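Putative protease (Parabacteroides distasonis ATCC 8503, PDB 3KD4) is of unknown function but is probably an exported protein, perhaps a protease. Local coordinates at residues T432-E445 and T456-V468. Residues are numbered along the deposited sequence; the frame is centred on the assembly and turned at random.
Sequences TPAEGMKLQTSTQE and TRTITPRGNTIEV
Three waters carry the polar part of this contact, bridging the loop through Ser442–Glu445 and the edge of strand 453–462, with no direct hydrogen bond between the segments. One water accepts from Ile459 N and donates to Thr443 O, 2.8 Å from each. The other two lie in the plane of the Arg457 guanidinium, at its edge: one accepts from NH2 and reaches the carbonyls of Ser442 and Gln444, the other accepts from NE (2.9 Å from water to NE) and reaches Gln444 O and Arg457 O. A bend at chi3 (82°) turns the long arginine chain so that NE and NH2 each meet a water that leads on to the loop carbonyls, while NH1 bonds Asn499 O. Ser442 shapes this loop through an ST turn, its OG taking Gln444 N at 2.9 Å.

Methyl groups supply much of the remaining packing. Branched Ile459, pointing at the loop, sets CD1 3.7 Å from Thr441 CG2, the side chains crossing at about a right angle. Leu439 CD2 reaches Ile466 CD1 (4.1 Å). The extended Glu445 lays CG and CD alongside Thr458 CG2, its CA making a CA-H...O contact to Arg457 O (3.4 Å).

In this DUF3858 region a type II' turn, Arg462–Thr465, closes the beta hairpin, its second position suiting Gly463 (phi 68°). There Pro433 and Thr432 CG2 bury Asn464 O, which has no polar partner. Between these segments, then, the join rests on waters and apolar packing; strand 501–505 holds the link by direct hydrogen bonds, Thr441 OG1 to Leu503 N among them, with Phe504 packing on Leu439 and Ile466, and Leu502 on Ile459.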
loop_
_atom_site.group_PDB
_atom_site.type_symbol
_atom_site.label_atom_id
_atom_site.label_comp_id
_atom_site.label_asym_id
_atom_site.label_seq_id
_atom_site.Cartn_x
_atom_site.Cartn_y
_atom_site.Cartn_z
ATOM N N THR A 432 15.830 -5.111 -39.251
ATOM C CA THR A 432 16.135 -5.413 -40.649
ATOM C C THR A 432 15.659 -4.264 -41.550
ATOM O O THR A 432 14.480 -4.166 -41.886
ATOM C CB THR A 432 15.541 -6.742 -41.094
ATOM O OG1 THR A 432 16.020 -7.788 -40.239
ATOM C CG2 THR A 432 15.967 -7.057 -42.557
ATOM N N PRO A 433 16.578 -3.367 -41.921
ATOM C CA PRO A 433 16.201 -2.300 -42.860
ATOM C C PRO A 433 16.056 -2.799 -44.309
ATOM O O PRO A 433 16.704 -3.783 -44.694
ATOM C CB PRO A 433 17.366 -1.318 -42.764
ATOM C CG PRO A 433 18.544 -2.165 -42.335
ATOM C CD PRO A 433 18.004 -3.334 -41.557
ATOM N N ALA A 434 15.246 -2.089 -45.098
ATOM C CA ALA A 434 15.118 -2.338 -46.550
ATOM C C ALA A 434 16.460 -2.219 -47.265
ATOM O O ALA A 434 17.364 -1.515 -46.798
ATOM C CB ALA A 434 14.129 -1.367 -47.165
ATOM N N GLU A 435 16.572 -2.891 -48.407
ATOM C CA GLU A 435 17.820 -2.923 -49.199
ATOM C C GLU A 435 18.237 -1.507 -49.556
ATOM O O GLU A 435 17.398 -0.678 -49.941
ATOM C CB GLU A 435 17.658 -3.774 -50.472
ATOM N N GLY A 436 19.520 -1.205 -49.373
ATOM C CA GLY A 436 20.037 0.128 -49.715
ATOM C C GLY A 436 19.742 1.265 -48.735
ATOM O O GLY A 436 20.112 2.410 -48.993
HETATM N N MSE A 437 19.072 0.990 -47.619
HETATM C CA MSE A 437 18.915 2.034 -46.605
HETATM C C MSE A 437 20.248 2.185 -45.882
HETATM O O MSE A 437 20.964 1.207 -45.645
HETATM C CB MSE A 437 17.795 1.700 -45.629
HETATM C CG MSE A 437 16.410 1.817 -46.212
HETATM SE SE MSE A 437 15.175 1.651 -44.753
HETATM C CE MSE A 437 13.687 2.707 -45.391
ATOM N N LYS A 438 20.593 3.419 -45.548
ATOM C CA LYS A 438 21.878 3.710 -44.933
ATOM C C LYS A 438 21.672 4.232 -43.517
ATOM O O LYS A 438 20.911 5.175 -43.306
ATOM C CB LYS A 438 22.601 4.745 -45.790
ATOM C CG LYS A 438 23.948 5.224 -45.251
ATOM C CD LYS A 438 24.662 6.138 -46.274
ATOM C CE LYS A 438 24.871 5.463 -47.631
ATOM N NZ LYS A 438 25.437 6.412 -48.647
ATOM N N LEU A 439 22.364 3.626 -42.562
ATOM C CA LEU A 439 22.202 3.981 -41.156
ATOM C C LEU A 439 22.933 5.283 -40.910
ATOM O O LEU A 439 24.136 5.353 -41.082
ATOM C CB LEU A 439 22.742 2.892 -40.226
ATOM C CG LEU A 439 22.597 3.178 -38.721
ATOM C CD1 LEU A 439 21.127 3.178 -38.256
ATOM C CD2 LEU A 439 23.416 2.168 -37.962
ATOM N N GLN A 440 22.204 6.301 -40.493
ATOM C CA GLN A 440 22.811 7.613 -40.194
ATOM C C GLN A 440 23.155 7.783 -38.704
ATOM O O GLN A 440 24.104 8.452 -38.354
ATOM C CB GLN A 440 21.908 8.727 -40.701
ATOM C CG GLN A 440 21.841 8.767 -42.217
ATOM C CD GLN A 440 23.096 9.336 -42.856
ATOM O OE1 GLN A 440 24.012 9.774 -42.161
ATOM N NE2 GLN A 440 23.132 9.358 -44.193
ATOM N N THR A 441 22.414 7.127 -37.829
ATOM C CA THR A 441 22.746 7.082 -36.408
ATOM C C THR A 441 24.135 6.525 -36.143
ATOM O O THR A 441 24.495 5.513 -36.717
ATOM C CB THR A 441 21.732 6.188 -35.707
ATOM O OG1 THR A 441 20.419 6.717 -35.957
ATOM C CG2 THR A 441 22.016 6.092 -34.182
ATOM N N SER A 442 24.912 7.164 -35.273
ATOM C CA SER A 442 26.245 6.638 -34.896
ATOM C C SER A 442 26.145 5.225 -34.303
ATOM O O SER A 442 25.217 4.932 -33.574
ATOM C CB SER A 442 26.902 7.551 -33.861
ATOM O OG SER A 442 28.088 6.987 -33.307
ATOM N N THR A 443 27.118 4.364 -34.588
ATOM C CA THR A 443 27.185 3.053 -33.924
ATOM C C THR A 443 28.028 3.084 -32.640
ATOM O O THR A 443 28.323 2.051 -32.052
ATOM C CB THR A 443 27.722 2.001 -34.883
ATOM O OG1 THR A 443 29.009 2.411 -35.319
ATOM C CG2 THR A 443 26.811 1.863 -36.093
ATOM N N GLN A 444 28.415 4.279 -32.189
ATOM C CA GLN A 444 29.186 4.403 -30.973
ATOM C C GLN A 444 28.287 4.064 -29.766
ATOM O O GLN A 444 27.118 4.427 -29.727
ATOM C CB GLN A 444 29.725 5.815 -30.832
ATOM C CG GLN A 444 30.591 6.005 -29.604
ATOM C CD GLN A 444 31.550 7.177 -29.715
ATOM O OE1 GLN A 444 31.805 7.722 -30.813
ATOM N NE2 GLN A 444 32.105 7.577 -28.575
ATOM N N GLU A 445 28.843 3.357 -28.797
ATOM C CA GLU A 445 28.081 2.969 -27.632
ATOM C C GLU A 445 27.740 4.193 -26.797
ATOM O O GLU A 445 28.579 5.052 -26.611
ATOM C CB GLU A 445 28.849 1.973 -26.769
ATOM C CG GLU A 445 27.968 1.436 -25.634
ATOM C CD GLU A 445 28.679 0.502 -24.669
ATOM O OE1 GLU A 445 29.876 0.219 -24.869
ATOM O OE2 GLU A 445 28.008 0.054 -23.705
ATOM N N THR A 456 22.931 1.655 -20.831
ATOM C CA THR A 456 23.751 1.578 -22.010
ATOM C C THR A 456 22.922 1.303 -23.238
ATOM O O THR A 456 21.834 0.708 -23.164
ATOM C CB THR A 456 24.816 0.455 -21.919
ATOM O OG1 THR A 456 24.145 -0.799 -21.977
ATOM C CG2 THR A 456 25.709 0.577 -20.641
ATOM N N ARG A 457 23.492 1.682 -24.380
ATOM C CA ARG A 457 22.946 1.336 -25.678
ATOM C C ARG A 457 24.109 0.981 -26.599
ATOM O O ARG A 457 25.078 1.749 -26.723
ATOM C CB ARG A 457 22.171 2.508 -26.266
ATOM C CG ARG A 457 21.488 2.171 -27.551
ATOM C CD ARG A 457 20.832 3.389 -28.146
ATOM N NE ARG A 457 21.773 4.221 -28.878
ATOM C CZ ARG A 457 21.442 5.320 -29.552
ATOM N NH1 ARG A 457 20.184 5.747 -29.567
ATOM N NH2 ARG A 457 22.367 5.988 -30.240
ATOM N N THR A 458 24.030 -0.189 -27.220
ATOM C CA THR A 458 25.022 -0.551 -28.218
ATOM C C THR A 458 24.278 -0.791 -29.513
ATOM O O THR A 458 23.150 -1.279 -29.505
ATOM C CB THR A 458 25.777 -1.824 -27.846
ATOM O OG1 THR A 458 24.831 -2.881 -27.757
ATOM C CG2 THR A 458 26.472 -1.686 -26.532
ATOM N N ILE A 459 24.906 -0.441 -30.632
ATOM C CA ILE A 459 24.285 -0.593 -31.948
ATOM C C ILE A 459 25.338 -1.300 -32.800
ATOM O O ILE A 459 26.467 -0.787 -32.960
ATOM C CB ILE A 459 23.921 0.746 -32.576
ATOM C CG1 ILE A 459 22.880 1.495 -31.721
ATOM C CG2 ILE A 459 23.433 0.522 -34.004
ATOM C CD1 ILE A 459 22.567 2.943 -32.234
ATOM N N THR A 460 24.983 -2.482 -33.298
ATOM C CA THR A 460 25.940 -3.322 -33.998
ATOM C C THR A 460 25.345 -3.897 -35.283
ATOM O O THR A 460 24.478 -4.770 -35.254
ATOM C CB THR A 460 26.419 -4.462 -33.116
ATOM O OG1 THR A 460 25.311 -5.303 -32.805
ATOM C CG2 THR A 460 27.029 -3.930 -31.827
ATOM N N PRO A 461 25.803 -3.373 -36.429
ATOM C CA PRO A 461 25.359 -3.958 -37.697
ATOM C C PRO A 461 25.825 -5.408 -37.787
ATOM O O PRO A 461 26.950 -5.704 -37.394
ATOM C CB PRO A 461 26.063 -3.098 -38.751
ATOM C CG PRO A 461 26.229 -1.790 -38.087
ATOM C CD PRO A 461 26.548 -2.125 -36.640
ATOM N N ARG A 462 24.940 -6.291 -38.247
ATOM C CA ARG A 462 25.254 -7.713 -38.429
ATOM C C ARG A 462 24.601 -8.243 -39.703
ATOM O O ARG A 462 23.417 -8.599 -39.689
ATOM C CB ARG A 462 24.732 -8.541 -37.266
ATOM C CG ARG A 462 25.320 -8.191 -35.939
ATOM C CD ARG A 462 24.936 -9.221 -34.918
ATOM N NE ARG A 462 25.380 -8.817 -33.594
ATOM C CZ ARG A 462 26.644 -8.849 -33.170
ATOM N NH1 ARG A 462 27.635 -9.263 -33.963
ATOM N NH2 ARG A 462 26.922 -8.450 -31.931
ATOM N N GLY A 463 25.372 -8.330 -40.785
ATOM C CA GLY A 463 24.828 -8.722 -42.078
ATOM C C GLY A 463 23.918 -7.611 -42.551
ATOM O O GLY A 463 24.290 -6.453 -42.514
ATOM N N ASN A 464 22.717 -7.961 -42.983
ATOM C CA ASN A 464 21.707 -6.957 -43.274
ATOM C C ASN A 464 20.711 -6.777 -42.122
ATOM O O ASN A 464 19.543 -6.455 -42.354
ATOM C CB ASN A 464 20.970 -7.330 -44.547
ATOM C CG ASN A 464 20.402 -8.699 -44.493
ATOM O OD1 ASN A 464 20.132 -9.237 -43.414
ATOM N ND2 ASN A 464 20.247 -9.312 -45.662
ATOM N N THR A 465 21.157 -7.040 -40.891
ATOM C CA THR A 465 20.408 -6.618 -39.708
ATOM C C THR A 465 21.273 -5.680 -38.878
ATOM O O THR A 465 22.507 -5.629 -39.012
ATOM C CB THR A 465 19.995 -7.787 -38.790
ATOM O OG1 THR A 465 21.173 -8.355 -38.204
ATOM C CG2 THR A 465 19.212 -8.866 -39.551
ATOM N N ILE A 466 20.614 -4.945 -38.000
ATOM C CA ILE A 466 21.307 -4.170 -36.986
ATOM C C ILE A 466 20.734 -4.593 -35.639
ATOM O O ILE A 466 19.509 -4.630 -35.457
ATOM C CB ILE A 466 21.086 -2.675 -37.164
ATOM C CG1 ILE A 466 21.603 -2.232 -38.535
ATOM C CG2 ILE A 466 21.737 -1.882 -35.999
ATOM C CD1 ILE A 466 20.897 -0.949 -39.026
ATOM N N GLU A 467 21.634 -4.932 -34.720
ATOM C CA GLU A 467 21.255 -5.298 -33.386
ATOM C C GLU A 467 21.433 -4.132 -32.446
ATOM O O GLU A 467 22.540 -3.617 -32.295
ATOM C CB GLU A 467 22.123 -6.442 -32.899
ATOM C CG GLU A 467 21.753 -6.885 -31.498
ATOM C CD GLU A 467 22.830 -7.722 -30.854
ATOM O OE1 GLU A 467 24.017 -7.265 -30.828
ATOM O OE2 GLU A 467 22.479 -8.808 -30.342
ATOM N N VAL A 468 20.361 -3.756 -31.760
ATOM C CA VAL A 468 20.453 -2.702 -30.773
ATOM C C VAL A 468 20.204 -3.302 -29.405
ATOM O O VAL A 468 19.139 -3.868 -29.194
ATOM C CB VAL A 468 19.418 -1.599 -31.057
ATOM C CG1 VAL A 468 19.548 -0.467 -30.010
ATOM C CG2 VAL A 468 19.588 -1.065 -32.468
HETATM O O HOH W 1 25.216 5.860 -30.894
HETATM O O HOH W 2 27.504 0.480 -29.918
HETATM O O HOH W 3 24.581 3.376 -28.918
#